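Local coordinates for probable quinone reductase Qor (NADPH:quinone reductase) (Zeta-crystallin homolog protein) (Mycobacterium tuberculosis, PDB 4RVU) that probably catalyses the transfer of electrons from NADPH to quinones, as an NADPH-dependent quinone reductase, at residues T83-S95 / A106-S120. Numbering follows the deposited sequence.
Sequences TAISVGDRVVSAS and APASLTAKVPDDVTS
The guanidinium of Arg90 lies edge-on against the carbonyls of Pro115 and Val118 and the first residue of helix 120-140. Arg90 NH2 donates to Val118 O in the carbonyl plane, on a lone pair, at a suspiciously short distance whose exact length is doubtful, and to Ser120 OG at 3.2 Å, both close to the guanidinium plane. Ser120 OG is also tied to Glu39. NH1 reaches Pro115 O weakly and donates to a water that in turn binds Val114 O and Asp116 OD1. A bend at chi3 of Arg90 (72°) turns the group this way, with Val114 CB above one face, displaced toward the rim. Arg90 O accepts a nearly straight bond from Val114 N (3.0 Å). Val92 and Ala112 form an antiparallel hydrogen-bonded pair, Val92 N to Ala112 O and Ala112 N to Val92 O both 2.8 Å. The side chains of Val92 and Val114 cross at about a right angle, CG1 against CG2. On the face carrying Val91, Thr111 and Lys113, Thr111 CG2 presses tightly on Val91 CB (3.5 Å), and the extended Lys113 slides past Ile85 of the preceding loop, setting NZ near Ala84 O (weak bond) and in a long salt bridge to Asp89 OD2. Ser93 OG donates to Leu110 O at 2.6 Å and accepts from Ser95 N, an ST turn. Strands 90-93 and 111-113 thus pair within the GroES-like domain of the zinc-type alcohol dehydrogenase superfamily.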
# COMPACT_ATOMS: atom_id res chain seq x y z
N THR A 83 9.22 29.62 -18.55
CA THR A 83 8.62 28.60 -19.41
C THR A 83 8.99 28.82 -20.87
O THR A 83 9.19 29.95 -21.31
CB THR A 83 7.08 28.55 -19.26
OG1 THR A 83 6.54 27.60 -20.19
CG2 THR A 83 6.47 29.92 -19.53
N ALA A 84 9.08 27.72 -21.62
CA ALA A 84 9.34 27.79 -23.05
C ALA A 84 8.04 27.93 -23.84
O ALA A 84 8.07 28.11 -25.06
CB ALA A 84 10.11 26.56 -23.51
N ILE A 85 6.90 27.83 -23.15
CA ILE A 85 5.60 28.05 -23.78
C ILE A 85 5.42 29.52 -24.17
O ILE A 85 5.72 30.40 -23.37
CB ILE A 85 4.42 27.71 -22.82
CG1 ILE A 85 4.55 26.31 -22.20
CG2 ILE A 85 3.09 27.87 -23.53
CD1 ILE A 85 5.01 25.25 -23.11
N SER A 86 4.90 29.77 -25.37
CA SER A 86 4.73 31.13 -25.87
C SER A 86 3.31 31.37 -26.36
O SER A 86 2.60 30.42 -26.70
CB SER A 86 5.73 31.40 -27.00
OG SER A 86 7.06 31.33 -26.53
N VAL A 87 2.90 32.64 -26.40
CA VAL A 87 1.60 33.00 -26.98
C VAL A 87 1.48 32.38 -28.37
O VAL A 87 2.43 32.40 -29.16
CB VAL A 87 1.41 34.53 -27.08
CG1 VAL A 87 0.24 34.87 -27.98
CG2 VAL A 87 1.20 35.13 -25.69
N GLY A 88 0.32 31.79 -28.66
CA GLY A 88 0.10 31.13 -29.93
C GLY A 88 0.27 29.62 -29.90
O GLY A 88 -0.27 28.91 -30.77
N ASP A 89 1.02 29.11 -28.92
CA ASP A 89 1.24 27.67 -28.81
C ASP A 89 -0.05 26.92 -28.49
O ASP A 89 -0.87 27.41 -27.70
CB ASP A 89 2.30 27.34 -27.74
CG ASP A 89 3.72 27.65 -28.18
OD1 ASP A 89 3.94 27.92 -29.37
OD2 ASP A 89 4.62 27.62 -27.32
N ARG A 90 -0.21 25.73 -29.08
CA ARG A 90 -1.29 24.81 -28.73
C ARG A 90 -0.81 24.03 -27.52
O ARG A 90 0.27 23.43 -27.55
CB ARG A 90 -1.58 23.83 -29.86
CG ARG A 90 -2.27 24.41 -31.07
CD ARG A 90 -2.30 23.38 -32.21
NE ARG A 90 -3.24 22.32 -31.91
CZ ARG A 90 -2.97 21.02 -31.98
NH1 ARG A 90 -1.78 20.57 -32.37
NH2 ARG A 90 -3.92 20.15 -31.66
N VAL A 91 -1.60 24.05 -26.45
CA VAL A 91 -1.15 23.46 -25.19
C VAL A 91 -2.28 22.68 -24.52
O VAL A 91 -3.44 22.84 -24.88
CB VAL A 91 -0.61 24.52 -24.22
CG1 VAL A 91 0.65 25.18 -24.76
CG2 VAL A 91 -1.69 25.55 -23.88
N VAL A 92 -1.93 21.85 -23.55
CA VAL A 92 -2.94 21.09 -22.84
C VAL A 92 -2.53 20.97 -21.38
O VAL A 92 -1.34 20.84 -21.07
CB VAL A 92 -3.19 19.71 -23.51
CG1 VAL A 92 -1.91 18.87 -23.56
CG2 VAL A 92 -4.32 18.96 -22.82
N SER A 93 -3.50 21.07 -20.49
CA SER A 93 -3.24 20.96 -19.05
C SER A 93 -4.35 20.18 -18.40
O SER A 93 -5.49 20.19 -18.89
CB SER A 93 -3.13 22.34 -18.41
OG SER A 93 -2.76 22.26 -17.04
N ALA A 94 -4.02 19.50 -17.31
CA ALA A 94 -4.98 18.77 -16.50
C ALA A 94 -5.11 19.48 -15.15
O ALA A 94 -5.74 18.95 -14.24
CB ALA A 94 -4.50 17.34 -16.29
N SER A 95 -4.52 20.66 -15.05
CA SER A 95 -4.44 21.38 -13.78
C SER A 95 -4.95 22.81 -13.89
O SER A 95 -4.54 23.68 -13.14
CB SER A 95 -2.98 21.40 -13.31
OG SER A 95 -2.49 20.08 -13.17
N ALA A 106 -4.01 28.24 -16.47
CA ALA A 106 -3.34 27.04 -15.98
C ALA A 106 -1.89 27.35 -15.65
O ALA A 106 -1.28 28.19 -16.30
CB ALA A 106 -3.44 25.89 -17.00
N PRO A 107 -1.33 26.66 -14.64
CA PRO A 107 0.09 26.89 -14.35
C PRO A 107 0.93 26.42 -15.52
O PRO A 107 0.72 25.29 -15.98
CB PRO A 107 0.37 25.97 -13.14
CG PRO A 107 -0.99 25.52 -12.64
CD PRO A 107 -1.91 25.57 -13.83
N ALA A 108 1.86 27.25 -15.99
CA ALA A 108 2.75 26.87 -17.08
C ALA A 108 3.52 25.57 -16.80
O ALA A 108 3.76 24.78 -17.71
CB ALA A 108 3.72 28.01 -17.40
N SER A 109 3.91 25.35 -15.55
CA SER A 109 4.70 24.17 -15.19
C SER A 109 3.90 22.86 -15.29
O SER A 109 4.49 21.77 -15.35
CB SER A 109 5.27 24.32 -13.77
OG SER A 109 4.22 24.47 -12.84
N LEU A 110 2.58 22.97 -15.31
CA LEU A 110 1.70 21.81 -15.44
C LEU A 110 0.90 21.88 -16.74
O LEU A 110 -0.26 21.45 -16.80
CB LEU A 110 0.77 21.69 -14.23
CG LEU A 110 1.47 21.58 -12.88
CD1 LEU A 110 0.43 21.48 -11.80
CD2 LEU A 110 2.41 20.39 -12.82
N THR A 111 1.52 22.45 -17.77
CA THR A 111 0.93 22.55 -19.10
C THR A 111 1.93 22.00 -20.10
O THR A 111 3.12 22.32 -20.03
CB THR A 111 0.61 24.02 -19.45
OG1 THR A 111 -0.35 24.53 -18.51
CG2 THR A 111 0.02 24.12 -20.85
N ALA A 112 1.46 21.20 -21.05
CA ALA A 112 2.34 20.64 -22.07
C ALA A 112 1.98 21.17 -23.44
O ALA A 112 0.80 21.39 -23.74
CB ALA A 112 2.25 19.11 -22.08
N LYS A 113 2.99 21.37 -24.28
CA LYS A 113 2.75 21.67 -25.69
C LYS A 113 2.19 20.44 -26.37
O LYS A 113 2.66 19.33 -26.14
CB LYS A 113 4.05 22.08 -26.40
CG LYS A 113 4.58 23.45 -26.00
CD LYS A 113 5.94 23.73 -26.66
CE LYS A 113 6.49 25.10 -26.26
NZ LYS A 113 7.77 25.42 -26.96
N VAL A 114 1.18 20.63 -27.22
CA VAL A 114 0.59 19.54 -27.97
C VAL A 114 1.40 19.34 -29.25
O VAL A 114 1.74 20.32 -29.92
CB VAL A 114 -0.88 19.84 -28.31
CG1 VAL A 114 -1.52 18.69 -29.07
CG2 VAL A 114 -1.66 20.14 -27.02
N PRO A 115 1.76 18.09 -29.57
CA PRO A 115 2.50 17.78 -30.80
C PRO A 115 1.68 18.19 -32.02
O PRO A 115 0.44 18.19 -31.96
CB PRO A 115 2.66 16.26 -30.74
CG PRO A 115 2.59 15.93 -29.28
CD PRO A 115 1.56 16.89 -28.74
N ASP A 116 2.34 18.55 -33.11
CA ASP A 116 1.62 19.07 -34.27
C ASP A 116 0.70 18.05 -34.94
O ASP A 116 -0.22 18.43 -35.67
CB ASP A 116 2.60 19.66 -35.29
CG ASP A 116 3.22 20.96 -34.83
OD1 ASP A 116 2.61 21.67 -33.99
OD2 ASP A 116 4.33 21.28 -35.31
N ASP A 117 0.93 16.76 -34.69
CA ASP A 117 0.11 15.71 -35.32
C ASP A 117 -1.04 15.22 -34.42
O ASP A 117 -1.72 14.24 -34.75
CB ASP A 117 0.98 14.53 -35.73
CG ASP A 117 1.62 13.83 -34.54
OD1 ASP A 117 2.02 14.51 -33.58
OD2 ASP A 117 1.71 12.59 -34.58
N VAL A 118 -1.24 15.90 -33.29
CA VAL A 118 -2.30 15.53 -32.35
C VAL A 118 -3.37 16.62 -32.33
O VAL A 118 -3.05 17.81 -32.15
CB VAL A 118 -1.72 15.33 -30.92
CG1 VAL A 118 -2.83 15.03 -29.91
CG2 VAL A 118 -0.69 14.20 -30.92
N THR A 119 -4.63 16.25 -32.55
CA THR A 119 -5.70 17.24 -32.54
C THR A 119 -5.99 17.69 -31.13
O THR A 119 -5.66 17.02 -30.14
CB THR A 119 -7.02 16.72 -33.14
OG1 THR A 119 -7.53 15.67 -32.31
CG2 THR A 119 -6.84 16.22 -34.56
N SER A 120 -6.64 18.85 -31.02
CA SER A 120 -6.96 19.40 -29.72
C SER A 120 -7.97 18.52 -28.98
O SER A 120 -7.89 18.37 -27.77
CB SER A 120 -7.47 20.83 -29.87
OG SER A 120 -6.46 21.66 -30.44
O HOH W 1 6.67 25.35 -18.71
O HOH W 2 0.92 21.89 -32.13
O HOH W 3 -1.58 19.21 -15.79